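Local coordinates for protein POP2 (Saccharomyces cerevisiae, PDB 1UOC) that degrades poly(A) tails of mRNA from the 3' end as a probably catalytic, metal-dependent nuclease subunit of the CCR4-NOT deadenylase complex, at residues A[38-43]-A[155-160]; A[195-200]-A[277-282]. All blocks are in the same frame, centred on the assembly; numbering follows the deposited sequence.

Interaction 1: residues A[38-43]-A[155-160]; sequences YNHVSI and SVTWIT
H40, V41 and S42 pair in parallel with T157, W158 and I159, and four backbone hydrogen bonds run up the ladder, from T157 N to N39 O (3.0 Å) at the start to I43 N to I159 O at the far end. On one face of this pair H40 lies alongside T157: T157 CB sits over the centre of the imidazole, 3.9 Å from the ring centroid, a CH-pi contact. The bond from H40 ND1 to N39 OD1 (3.0 Å), with the acceptor in the ring plane, helps fix the ring's rotation. N39 CG stands between its own backbone N and carbonyl carbon (chi1 60°), which turns the amide back toward that ring. N39 and H40 together face S86 as a classic beta bulge on the other flank. These are the adjacent parallel strands 40-48 and 157-160 of the mixed sheet in the DEDD nuclease domain, an RNase H-like fold, with 77-86 beyond the first and 197-199 beyond the second; strand 40-48 continues to the predicted metal ligands S44 and E46. On the opposite face V41 CG1 packs over the six-membered ring of W158, with CG1 3.9 Å from W158 CZ3, while I43 CB meets the same ring at its edge. The indole N-H is satisfied by L150 O. At the start of the ladder a water bridges S155 O (2.8 Å) and T157 OG1.

Interaction 2: residues A[195-200]-A[277-282]; sequences PNFYDL and KYQGVI
F197 and Y198 each turn a ring face to the 277-282 loop, one over G280 and the next over Q279. G280 CA lies 3.7 Å from the F197 ring centroid, displaced toward the rim, and I282 CG1 comes in at the ring's edge, 3.5 Å from F197 CZ. Q279 CA lies over the Y198 ring face, offset toward the rim, a CH-pi contact; the Q279 side-chain amide stands nearly perpendicular to the ring, planes 84° apart. The Q279 side chain starts out extended (chi1 -176°), then bends at chi2 (-73°), which swings the amide back to the edge of the strand; there OE1 accepts F197 N at 2.9 Å, in the carbonyl plane and on a lone pair. G280 N returns a bond to F197 O (2.8 Å), leaving F197 gripped at both backbone polar atoms. A type II turn from Y278 to V281 shapes the loop, G280 taking the positive phi. Cut back to an alanine, Q279 would lose its amide, which is likely to leave F197 N without its acceptor and open a gap where CG lies against N196 OD1. Strand 197-199 is the outermost of the sheet in this chain, and a water joins D199 N to Y278 O and V281 O. The edge is thus satisfied by a side-chain amide, a loop N-H and a water held by loop carbonyls, replacing a further strand's regular partners.

Both contacts hold onto the same sheet, and strand 157-160 pairs with 40-48 in interaction 1 while its other edge pairs with 197-199, the strand used by interaction 2. The two meet directly, W158 O lying 2.7 Å from Y198 N and T160 O the same distance from L200 N, both probable hydrogen bonds. Interaction 1 is the core contact, mostly buried, held by a regular parallel ladder with apolar packing on one face. Interaction 2 is only partly buried: the outer edge of strand 197-199 covered by an irregular loop, through a glutamine amide, one backbone bond and aromatic faces over CA atoms. The side chain of I43 is about 5 Å from that of D166, a predicted metal ligand, and that of D199 about 8 Å.

Interaction 1: residues A[38-43]-A[155-160]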
loop_
_atom_site.group_PDB
_atom_site.type_symbol
_atom_site.label_atom_id
_atom_site.label_comp_id
_atom_site.label_asym_id
_atom_site.label_seq_id
_atom_site.Cartn_x
_atom_site.Cartn_y
_atom_site.Cartn_z
ATOM N N TYR A 38 -2.567 11.435 12.042
ATOM C CA TYR A 38 -2.925 10.193 11.382
ATOM C C TYR A 38 -1.642 9.699 10.739
ATOM O O TYR A 38 -1.470 9.755 9.517
ATOM C CB TYR A 38 -4.038 10.468 10.379
ATOM C CG TYR A 38 -5.246 11.065 11.070
ATOM C CD1 TYR A 38 -5.488 12.443 11.042
ATOM C CD2 TYR A 38 -6.104 10.258 11.823
ATOM C CE1 TYR A 38 -6.548 13.002 11.747
ATOM C CE2 TYR A 38 -7.168 10.800 12.534
ATOM C CZ TYR A 38 -7.385 12.171 12.492
ATOM O OH TYR A 38 -8.436 12.706 13.202
ATOM N N ASN A 39 -0.749 9.227 11.615
ATOM C CA ASN A 39 0.586 8.772 11.248
ATOM C C ASN A 39 0.759 7.340 10.762
ATOM O O ASN A 39 1.891 6.873 10.615
ATOM C CB ASN A 39 1.580 9.068 12.395
ATOM C CG ASN A 39 1.208 8.376 13.721
ATOM O OD1 ASN A 39 0.425 7.425 13.749
ATOM N ND2 ASN A 39 1.794 8.852 14.825
ATOM N N HIS A 40 -0.344 6.637 10.528
ATOM C CA HIS A 40 -0.283 5.273 9.989
ATOM C C HIS A 40 -0.742 5.396 8.530
ATOM O O HIS A 40 -1.829 5.898 8.250
ATOM C CB HIS A 40 -1.200 4.318 10.769
ATOM C CG HIS A 40 -0.591 3.791 12.034
ATOM N ND1 HIS A 40 -0.136 4.613 13.046
ATOM C CD2 HIS A 40 -0.338 2.523 12.439
ATOM C CE1 HIS A 40 0.375 3.872 14.014
ATOM N NE2 HIS A 40 0.267 2.600 13.672
ATOM N N VAL A 41 0.105 4.949 7.611
ATOM C CA VAL A 41 -0.163 5.042 6.180
ATOM C C VAL A 41 -0.119 3.677 5.489
ATOM O O VAL A 41 0.879 2.958 5.586
ATOM C CB VAL A 41 0.909 5.916 5.487
ATOM C CG1 VAL A 41 0.455 6.320 4.082
ATOM C CG2 VAL A 41 1.199 7.132 6.341
ATOM N N SER A 42 -1.188 3.328 4.784
ATOM C CA SER A 42 -1.224 2.062 4.052
ATOM C C SER A 42 -1.069 2.406 2.575
ATOM O O SER A 42 -1.447 3.498 2.140
ATOM C CB SER A 42 -2.552 1.354 4.262
ATOM O OG SER A 42 -3.598 2.166 3.763
ATOM N N ILE A 43 -0.503 1.483 1.813
ATOM C CA ILE A 43 -0.312 1.700 0.390
ATOM C C ILE A 43 -0.699 0.481 -0.438
ATOM O O ILE A 43 -0.507 -0.661 -0.026
ATOM C CB ILE A 43 1.152 2.075 0.068
ATOM C CG1 ILE A 43 1.327 2.214 -1.448
ATOM C CG2 ILE A 43 2.106 1.027 0.652
ATOM C CD1 ILE A 43 2.737 2.512 -1.871
ATOM N N SER A 155 8.288 8.182 13.103
ATOM C CA SER A 155 7.054 8.425 13.848
ATOM C C SER A 155 5.872 8.081 12.938
ATOM O O SER A 155 4.718 8.135 13.350
ATOM C CB SER A 155 6.960 9.883 14.335
ATOM O OG SER A 155 6.921 10.804 13.262
ATOM N N VAL A 156 6.194 7.727 11.697
ATOM C CA VAL A 156 5.213 7.337 10.695
ATOM C C VAL A 156 5.379 5.833 10.465
ATOM O O VAL A 156 6.482 5.342 10.203
ATOM C CB VAL A 156 5.430 8.093 9.355
ATOM C CG1 VAL A 156 4.526 7.514 8.270
ATOM C CG2 VAL A 156 5.128 9.566 9.531
ATOM N N THR A 157 4.269 5.114 10.556
ATOM C CA THR A 157 4.250 3.667 10.380
ATOM C C THR A 157 3.613 3.302 9.041
ATOM O O THR A 157 2.450 3.616 8.793
ATOM C CB THR A 157 3.439 3.009 11.515
ATOM O OG1 THR A 157 4.045 3.324 12.775
ATOM C CG2 THR A 157 3.380 1.504 11.346
ATOM N N TRP A 158 4.369 2.648 8.169
ATOM C CA TRP A 158 3.821 2.246 6.873
ATOM C C TRP A 158 3.243 0.849 6.955
ATOM O O TRP A 158 3.807 -0.028 7.601
ATOM C CB TRP A 158 4.889 2.287 5.778
ATOM C CG TRP A 158 5.182 3.669 5.252
ATOM C CD1 TRP A 158 6.052 4.584 5.770
ATOM C CD2 TRP A 158 4.624 4.269 4.081
ATOM N NE1 TRP A 158 6.076 5.717 4.990
ATOM C CE2 TRP A 158 5.205 5.550 3.946
ATOM C CE3 TRP A 158 3.684 3.848 3.129
ATOM C CZ2 TRP A 158 4.877 6.419 2.896
ATOM C CZ3 TRP A 158 3.351 4.717 2.075
ATOM C CH2 TRP A 158 3.948 5.986 1.972
ATOM N N ILE A 159 2.110 0.650 6.292
ATOM C CA ILE A 159 1.407 -0.634 6.272
ATOM C C ILE A 159 1.333 -1.103 4.827
ATOM O O ILE A 159 0.918 -0.346 3.947
ATOM C CB ILE A 159 -0.031 -0.495 6.822
ATOM C CG1 ILE A 159 0.007 0.100 8.230
ATOM C CG2 ILE A 159 -0.736 -1.858 6.823
ATOM C CD1 ILE A 159 0.745 -0.764 9.244
ATOM N N THR A 160 1.727 -2.348 4.585
ATOM C CA THR A 160 1.731 -2.899 3.244
ATOM C C THR A 160 1.218 -4.323 3.253
ATOM O O THR A 160 1.066 -4.933 4.312
ATOM C CB THR A 160 3.160 -2.891 2.679
ATOM O OG1 THR A 160 3.143 -3.370 1.331
ATOM C CG2 THR A 160 4.065 -3.790 3.531
HETATM O O HOH W 1 3.202 5.856 13.619
HETATM O O HOH W 2 0.857 -2.946 0.093
#

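Interaction 2: residues A[195-200]-A[277-282]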
loop_
_atom_site.group_PDB
_atom_site.type_symbol
_atom_site.label_atom_id
_atom_site.label_comp_id
_atom_site.label_asym_id
_atom_site.label_seq_id
_atom_site.Cartn_x
_atom_site.Cartn_y
_atom_site.Cartn_z
ATOM N N PRO A 195 11.535 3.806 7.784
ATOM C CA PRO A 195 12.131 3.291 9.025
ATOM C C PRO A 195 11.166 2.558 9.954
ATOM O O PRO A 195 11.579 1.959 10.949
ATOM C CB PRO A 195 12.720 4.551 9.672
ATOM C CG PRO A 195 11.794 5.653 9.177
ATOM C CD PRO A 195 11.597 5.279 7.730
ATOM N N ASN A 196 9.881 2.597 9.630
ATOM C CA ASN A 196 8.884 1.943 10.476
ATOM C C ASN A 196 7.772 1.396 9.589
ATOM O O ASN A 196 6.906 2.141 9.142
ATOM C CB ASN A 196 8.330 2.977 11.473
ATOM C CG ASN A 196 7.456 2.363 12.545
ATOM O OD1 ASN A 196 7.182 1.163 12.541
ATOM N ND2 ASN A 196 7.004 3.196 13.473
ATOM N N PHE A 197 7.790 0.098 9.313
ATOM C CA PHE A 197 6.753 -0.441 8.454
ATOM C C PHE A 197 6.396 -1.893 8.725
ATOM O O PHE A 197 7.164 -2.645 9.324
ATOM C CB PHE A 197 7.145 -0.239 6.978
ATOM C CG PHE A 197 8.039 -1.314 6.414
ATOM C CD1 PHE A 197 7.511 -2.534 6.010
ATOM C CD2 PHE A 197 9.403 -1.094 6.259
ATOM C CE1 PHE A 197 8.319 -3.521 5.462
ATOM C CE2 PHE A 197 10.229 -2.076 5.710
ATOM C CZ PHE A 197 9.684 -3.295 5.310
ATOM N N TYR A 198 5.205 -2.279 8.294
ATOM C CA TYR A 198 4.741 -3.648 8.475
ATOM C C TYR A 198 4.115 -4.234 7.222
ATOM O O TYR A 198 3.462 -3.539 6.448
ATOM C CB TYR A 198 3.700 -3.734 9.589
ATOM C CG TYR A 198 4.234 -3.452 10.967
ATOM C CD1 TYR A 198 4.427 -2.144 11.408
ATOM C CD2 TYR A 198 4.566 -4.499 11.830
ATOM C CE1 TYR A 198 4.945 -1.885 12.685
ATOM C CE2 TYR A 198 5.082 -4.252 13.101
ATOM C CZ TYR A 198 5.269 -2.947 13.524
ATOM O OH TYR A 198 5.785 -2.709 14.777
ATOM N N ASP A 199 4.339 -5.524 7.021
ATOM C CA ASP A 199 3.729 -6.224 5.907
ATOM C C ASP A 199 2.598 -6.985 6.602
ATOM O O ASP A 199 2.837 -7.995 7.274
ATOM C CB ASP A 199 4.688 -7.225 5.270
ATOM C CG ASP A 199 4.095 -7.871 4.042
ATOM O OD1 ASP A 199 2.867 -8.109 4.040
ATOM O OD2 ASP A 199 4.847 -8.144 3.081
ATOM N N LEU A 200 1.377 -6.480 6.469
ATOM C CA LEU A 200 0.226 -7.098 7.105
ATOM C C LEU A 200 0.053 -8.549 6.668
ATOM O O LEU A 200 -0.371 -9.392 7.452
ATOM C CB LEU A 200 -1.039 -6.292 6.788
ATOM C CG LEU A 200 -2.355 -6.807 7.367
ATOM C CD1 LEU A 200 -2.200 -7.069 8.844
ATOM C CD2 LEU A 200 -3.440 -5.787 7.106
ATOM N N LYS A 277 8.258 -7.286 16.458
ATOM C CA LYS A 277 9.305 -8.237 16.105
ATOM C C LYS A 277 9.417 -8.355 14.586
ATOM O O LYS A 277 10.476 -8.678 14.055
ATOM C CB LYS A 277 8.986 -9.604 16.712
ATOM C CG LYS A 277 10.021 -10.691 16.454
ATOM C CD LYS A 277 9.479 -12.039 16.934
ATOM C CE LYS A 277 10.428 -13.193 16.631
ATOM N NZ LYS A 277 9.765 -14.520 16.832
ATOM N N TYR A 278 8.323 -8.090 13.886
ATOM C CA TYR A 278 8.336 -8.171 12.434
ATOM C C TYR A 278 8.361 -6.824 11.718
ATOM O O TYR A 278 8.147 -6.747 10.512
ATOM C CB TYR A 278 7.158 -9.002 11.940
ATOM C CG TYR A 278 7.386 -10.479 12.102
ATOM C CD1 TYR A 278 7.242 -11.098 13.341
ATOM C CD2 TYR A 278 7.797 -11.249 11.023
ATOM C CE1 TYR A 278 7.510 -12.458 13.497
ATOM C CE2 TYR A 278 8.063 -12.603 11.161
ATOM C CZ TYR A 278 7.921 -13.205 12.397
ATOM O OH TYR A 278 8.203 -14.545 12.526
ATOM N N GLN A 279 8.623 -5.763 12.461
ATOM C CA GLN A 279 8.725 -4.442 11.854
ATOM C C GLN A 279 9.846 -4.535 10.828
ATOM O O GLN A 279 10.834 -5.235 11.047
ATOM C CB GLN A 279 9.081 -3.390 12.922
ATOM C CG GLN A 279 9.116 -1.956 12.431
ATOM C CD GLN A 279 10.319 -1.665 11.559
ATOM O OE1 GLN A 279 10.185 -1.165 10.435
ATOM N NE2 GLN A 279 11.510 -1.971 12.070
ATOM N N GLY A 280 9.682 -3.847 9.706
ATOM C CA GLY A 280 10.700 -3.827 8.668
ATOM C C GLY A 280 11.000 -5.124 7.937
ATOM O O GLY A 280 11.869 -5.158 7.068
ATOM N N VAL A 281 10.278 -6.187 8.263
ATOM C CA VAL A 281 10.524 -7.475 7.625
ATOM C C VAL A 281 9.781 -7.596 6.310
ATOM O O VAL A 281 8.554 -7.511 6.266
ATOM C CB VAL A 281 10.119 -8.647 8.554
ATOM C CG1 VAL A 281 10.315 -9.969 7.845
ATOM C CG2 VAL A 281 10.963 -8.610 9.827
ATOM N N ILE A 282 10.544 -7.791 5.243
ATOM C CA ILE A 282 10.011 -7.937 3.896
ATOM C C ILE A 282 10.028 -9.406 3.488
ATOM O O ILE A 282 8.991 -10.015 3.208
ATOM C CB ILE A 282 10.893 -7.213 2.866
ATOM C CG1 ILE A 282 11.055 -5.743 3.230
ATOM C CG2 ILE A 282 10.295 -7.354 1.479
ATOM C CD1 ILE A 282 12.037 -5.014 2.329
HETATM O O HOH W 3 6.795 -6.845 7.988
#